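Local coordinates for protein neuraminidase (Influenza A virus, PDB 4GDI) that is a neuraminidase-like viral surface glycoprotein that forms a homotetramer of beta-propeller heads and probably removes terminal sialic acid from glycoconjugates, at residues S47-L50 against T51-F54; R226-K229 against E230-Q234. All blocks are in the same frame, centred on the assembly; numbering follows the deposited sequence.

Contacts 1 and 2 are both tight turns of antiparallel beta hairpins in the propeller, lying in separate sheets: residues 47-54 join strands 44-48 and 53-64, residues 226-234 join strands 224-228 and 233-236. Their centres are 26 Å apart and their nearest atoms about 14 Å apart, and they do not touch. In each turn one side-chain oxygen, from Asp49 in contact 1 and Thr228 in contact 2, accepts backbone N-H groups, but contact 1 adds a disulfide. Contact 1 lies away from the calcium sites. In contact 2 the Leu231 side chain lies about 5 Å from that of Glu178, a calcium-binding residue of this protein, though no calcium is bound to it in this chain.

Contact 1. Residues S47-L50 against T51-F54; sequences SCDL and TSCF
Asp49 reaches across to the backbone of Thr51 and Ser52 at the turn of a disulfide-bridged beta hairpin, in which strands 44-48 and 53-64 of a propeller sheet run antiparallel. The side-chain polar bonds centre on Asp49 OD1, which accepts two backbone N-H groups: Thr51 N at 2.7 Å, from the anti side and 33° out of the carboxylate plane, and Ser52 N, equally close and nearly straight (N-H...O 172°). A chi1 of 58° swings the Asp49 carboxylate in above the turn. Two bonds on OD1 should fix the rotation of the group, while a water bridges its other oxygen, OD2, to Ser52 OG.

Backbone bonds set the register. Ser47 and Phe54 form a hydrogen-bonded pair, with Ser47 N 3.0 Å from Phe54 O, and Asp49 N donates to Ser52 O nearer the turn. On the same face as Phe54, Ser47 OG is bonded to Glu151.

The Phe54 ring meets the carboxylate of Asp49 at its edge. The two planes are turned 82° apart, and Asp49 OD2 lies 3.5 Å from Phe54 CE1, near the ring plane. Lys81 makes a cation-pi contact with this ring.

The covalent link joins the intervening non-hydrogen-bonded pair, where the alpha carbons Cys48 CA and Cys53 CA are 3.8 Å apart and Cys48 SG meets Cys53 SG at 2.1 Å.

Contact 2. Residues R226-K229 against E230-Q234; sequences RFTK and ELNYQ
Thr228 OG1 gathers several groups of the turn: Glu230 N donates to it at 3.0 Å, Asn232 N makes a weak bond, and a water joins it to Asn232 ND2. With chi1 at 71°, the hydroxyl of Thr228 is turned toward the returning chain. The backbone closes the same loop, with Leu231 N donating to Thr228 O at 2.9 Å. That bond spans a type I beta turn from Thr228 to Leu231, at the tip of the hairpin formed by strands 224-228 and 233-236 at the edge of a four-stranded propeller sheet. Thr228 N also donates to Asn232 O.

Farther along, Arg226 and Gln234 form a hydrogen-bonded pair whose side chains run side by side in the same direction. Arg226 NH1 reaches Gln234 OE1 at 2.8 Å; the oxygen lies in the guanidinium plane, but the donor stands 58° out of the amide carbonyl plane. The guanidinium also makes salt bridges with Asp273 and Glu301. On the other face, Phe227 CB packs 3.6 Å from Tyr233 CB, and Tyr233 OH is bonded to Asn191 N.

Contact 1. Residues S47-L50 against T51-F54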
loop_
_atom_site.group_PDB
_atom_site.type_symbol
_atom_site.label_atom_id
_atom_site.label_comp_id
_atom_site.label_asym_id
_atom_site.label_seq_id
_atom_site.Cartn_x
_atom_site.Cartn_y
_atom_site.Cartn_z
ATOM N N SER A 47 -10.793 -11.434 12.758
ATOM C CA SER A 47 -12.120 -10.804 12.700
ATOM C C SER A 47 -12.241 -10.042 11.384
ATOM O O SER A 47 -11.252 -9.509 10.875
ATOM C CB SER A 47 -12.325 -9.868 13.905
ATOM O OG SER A 47 -13.692 -9.555 14.109
ATOM N N CYS A 48 -13.451 -9.988 10.841
ATOM C CA CYS A 48 -13.666 -9.489 9.484
ATOM C C CYS A 48 -14.608 -8.283 9.431
ATOM O O CYS A 48 -15.507 -8.145 10.277
ATOM C CB CYS A 48 -14.266 -10.605 8.619
ATOM S SG CYS A 48 -13.556 -12.265 8.881
ATOM N N ASP A 49 -14.402 -7.412 8.446
ATOM C CA ASP A 49 -15.416 -6.424 8.110
ATOM C C ASP A 49 -16.319 -7.068 7.070
ATOM O O ASP A 49 -16.345 -8.297 6.975
ATOM C CB ASP A 49 -14.812 -5.059 7.665
ATOM C CG ASP A 49 -13.867 -5.159 6.456
ATOM O OD1 ASP A 49 -14.010 -6.057 5.579
ATOM O OD2 ASP A 49 -12.970 -4.295 6.387
ATOM N N LEU A 50 -17.073 -6.276 6.308
ATOM C CA LEU A 50 -17.979 -6.851 5.308
ATOM C C LEU A 50 -17.266 -7.265 4.025
ATOM O O LEU A 50 -17.870 -7.843 3.123
ATOM C CB LEU A 50 -19.100 -5.874 4.956
ATOM C CG LEU A 50 -20.012 -5.440 6.103
ATOM C CD1 LEU A 50 -21.137 -4.545 5.576
ATOM C CD2 LEU A 50 -20.574 -6.653 6.806
ATOM N N THR A 51 -15.977 -6.988 3.942
ATOM C CA THR A 51 -15.230 -7.268 2.726
ATOM C C THR A 51 -14.136 -8.306 2.907
ATOM O O THR A 51 -14.009 -9.228 2.102
ATOM C CB THR A 51 -14.579 -5.976 2.217
ATOM O OG1 THR A 51 -15.604 -5.115 1.738
ATOM C CG2 THR A 51 -13.589 -6.272 1.094
ATOM N N SER A 52 -13.334 -8.144 3.951
ATOM C CA SER A 52 -12.211 -9.045 4.190
ATOM C C SER A 52 -11.924 -9.238 5.679
ATOM O O SER A 52 -12.564 -8.627 6.542
ATOM C CB SER A 52 -10.964 -8.530 3.471
ATOM O OG SER A 52 -10.637 -7.225 3.904
ATOM N N CYS A 53 -10.943 -10.084 5.973
ATOM C CA CYS A 53 -10.653 -10.462 7.348
ATOM C C CYS A 53 -9.244 -10.050 7.741
ATOM O O CYS A 53 -8.372 -9.860 6.889
ATOM C CB CYS A 53 -10.858 -11.962 7.528
ATOM S SG CYS A 53 -12.525 -12.470 7.119
ATOM N N PHE A 54 -9.047 -9.879 9.041
ATOM C CA PHE A 54 -7.795 -9.375 9.573
ATOM C C PHE A 54 -7.327 -10.249 10.731
ATOM O O PHE A 54 -8.127 -10.892 11.412
ATOM C CB PHE A 54 -7.952 -7.924 10.061
ATOM C CG PHE A 54 -8.394 -6.969 8.986
ATOM C CD1 PHE A 54 -9.744 -6.820 8.686
ATOM C CD2 PHE A 54 -7.462 -6.233 8.265
ATOM C CE1 PHE A 54 -10.168 -5.950 7.676
ATOM C CE2 PHE A 54 -7.872 -5.364 7.243
ATOM C CZ PHE A 54 -9.233 -5.220 6.957
HETATM O O HOH W 1 -11.495 -4.328 4.099
#

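Contact 2. Residues R226-K229 against E230-Q234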
loop_
_atom_site.group_PDB
_atom_site.type_symbol
_atom_site.label_atom_id
_atom_site.label_comp_id
_atom_site.label_asym_id
_atom_site.label_seq_id
_atom_site.Cartn_x
_atom_site.Cartn_y
_atom_site.Cartn_z
ATOM N N ARG A 226 -24.168 -20.100 26.579
ATOM C CA ARG A 226 -25.164 -19.722 25.587
ATOM C C ARG A 226 -25.909 -18.548 26.165
ATOM O O ARG A 226 -26.374 -18.618 27.305
ATOM C CB ARG A 226 -26.164 -20.859 25.356
ATOM C CG ARG A 226 -25.538 -22.148 24.835
ATOM C CD ARG A 226 -26.384 -23.347 25.230
ATOM N NE ARG A 226 -25.819 -24.597 24.738
ATOM C CZ ARG A 226 -26.288 -25.796 25.054
ATOM N NH1 ARG A 226 -27.315 -25.917 25.886
ATOM N NH2 ARG A 226 -25.726 -26.879 24.540
ATOM N N PHE A 227 -26.021 -17.466 25.408
ATOM C CA PHE A 227 -26.765 -16.320 25.895
ATOM C C PHE A 227 -27.482 -15.566 24.788
ATOM O O PHE A 227 -27.195 -15.762 23.613
ATOM C CB PHE A 227 -25.876 -15.409 26.758
ATOM C CG PHE A 227 -24.819 -14.633 26.007
ATOM C CD1 PHE A 227 -25.083 -13.358 25.531
ATOM C CD2 PHE A 227 -23.528 -15.136 25.865
ATOM C CE1 PHE A 227 -24.105 -12.619 24.887
ATOM C CE2 PHE A 227 -22.542 -14.397 25.229
ATOM C CZ PHE A 227 -22.828 -13.135 24.740
ATOM N N THR A 228 -28.464 -14.762 25.184
ATOM C CA THR A 228 -29.292 -14.010 24.253
ATOM C C THR A 228 -28.886 -12.539 24.209
ATOM O O THR A 228 -28.085 -12.060 25.035
ATOM C CB THR A 228 -30.776 -14.065 24.644
ATOM O OG1 THR A 228 -30.995 -13.281 25.828
ATOM C CG2 THR A 228 -31.248 -15.511 24.896
ATOM N N LYS A 229 -29.456 -11.823 23.249
ATOM C CA LYS A 229 -29.306 -10.379 23.163
ATOM C C LYS A 229 -29.767 -9.681 24.436
ATOM O O LYS A 229 -29.379 -8.558 24.690
ATOM C CB LYS A 229 -30.127 -9.829 21.993
ATOM C CG LYS A 229 -29.390 -9.755 20.683
ATOM C CD LYS A 229 -30.205 -8.964 19.663
ATOM C CE LYS A 229 -29.816 -7.488 19.657
ATOM N NZ LYS A 229 -30.827 -6.651 18.960
ATOM N N GLU A 230 -30.620 -10.335 25.221
ATOM C CA GLU A 230 -31.134 -9.742 26.458
ATOM C C GLU A 230 -30.315 -10.144 27.696
ATOM O O GLU A 230 -30.678 -9.812 28.824
ATOM C CB GLU A 230 -32.593 -10.151 26.651
ATOM C CG GLU A 230 -33.494 -9.723 25.488
ATOM C CD GLU A 230 -33.429 -8.216 25.187
ATOM O OE1 GLU A 230 -33.179 -7.389 26.113
ATOM O OE2 GLU A 230 -33.618 -7.865 24.001
ATOM N N LEU A 231 -29.217 -10.860 27.466
ATOM C CA LEU A 231 -28.282 -11.283 28.517
ATOM C C LEU A 231 -28.825 -12.378 29.412
ATOM O O LEU A 231 -28.275 -12.637 30.476
ATOM C CB LEU A 231 -27.790 -10.110 29.363
ATOM C CG LEU A 231 -27.120 -9.011 28.527
ATOM C CD1 LEU A 231 -26.460 -7.955 29.411
ATOM C CD2 LEU A 231 -26.105 -9.598 27.566
ATOM N N ASN A 232 -29.888 -13.043 28.969
ATOM C CA ASN A 232 -30.234 -14.326 29.550
ATOM C C ASN A 232 -29.225 -15.369 29.122
ATOM O O ASN A 232 -28.691 -15.291 28.021
ATOM C CB ASN A 232 -31.640 -14.717 29.155
ATOM C CG ASN A 232 -32.653 -13.967 29.958
ATOM O OD1 ASN A 232 -32.594 -13.985 31.179
ATOM N ND2 ASN A 232 -33.551 -13.261 29.293
ATOM N N TYR A 233 -28.933 -16.332 29.988
ATOM C CA TYR A 233 -27.817 -17.227 29.704
ATOM C C TYR A 233 -27.923 -18.569 30.418
ATOM O O TYR A 233 -28.702 -18.746 31.364
ATOM C CB TYR A 233 -26.482 -16.556 30.080
ATOM C CG TYR A 233 -26.219 -16.586 31.569
ATOM C CD1 TYR A 233 -26.692 -15.574 32.390
ATOM C CD2 TYR A 233 -25.516 -17.637 32.156
ATOM C CE1 TYR A 233 -26.472 -15.594 33.759
ATOM C CE2 TYR A 233 -25.288 -17.668 33.527
ATOM C CZ TYR A 233 -25.776 -16.638 34.322
ATOM O OH TYR A 233 -25.569 -16.632 35.679
ATOM N N GLN A 234 -27.144 -19.524 29.927
ATOM C CA GLN A 234 -26.964 -20.790 30.609
ATOM C C GLN A 234 -25.512 -21.217 30.409
ATOM O O GLN A 234 -24.937 -21.040 29.334
ATOM C CB GLN A 234 -27.948 -21.860 30.111
ATOM C CG GLN A 234 -27.492 -22.678 28.917
ATOM C CD GLN A 234 -28.387 -23.891 28.627
ATOM O OE1 GLN A 234 -28.738 -24.153 27.467
ATOM N NE2 GLN A 234 -28.741 -24.644 29.670
HETATM O O HOH W 2 -33.576 -13.602 26.368
#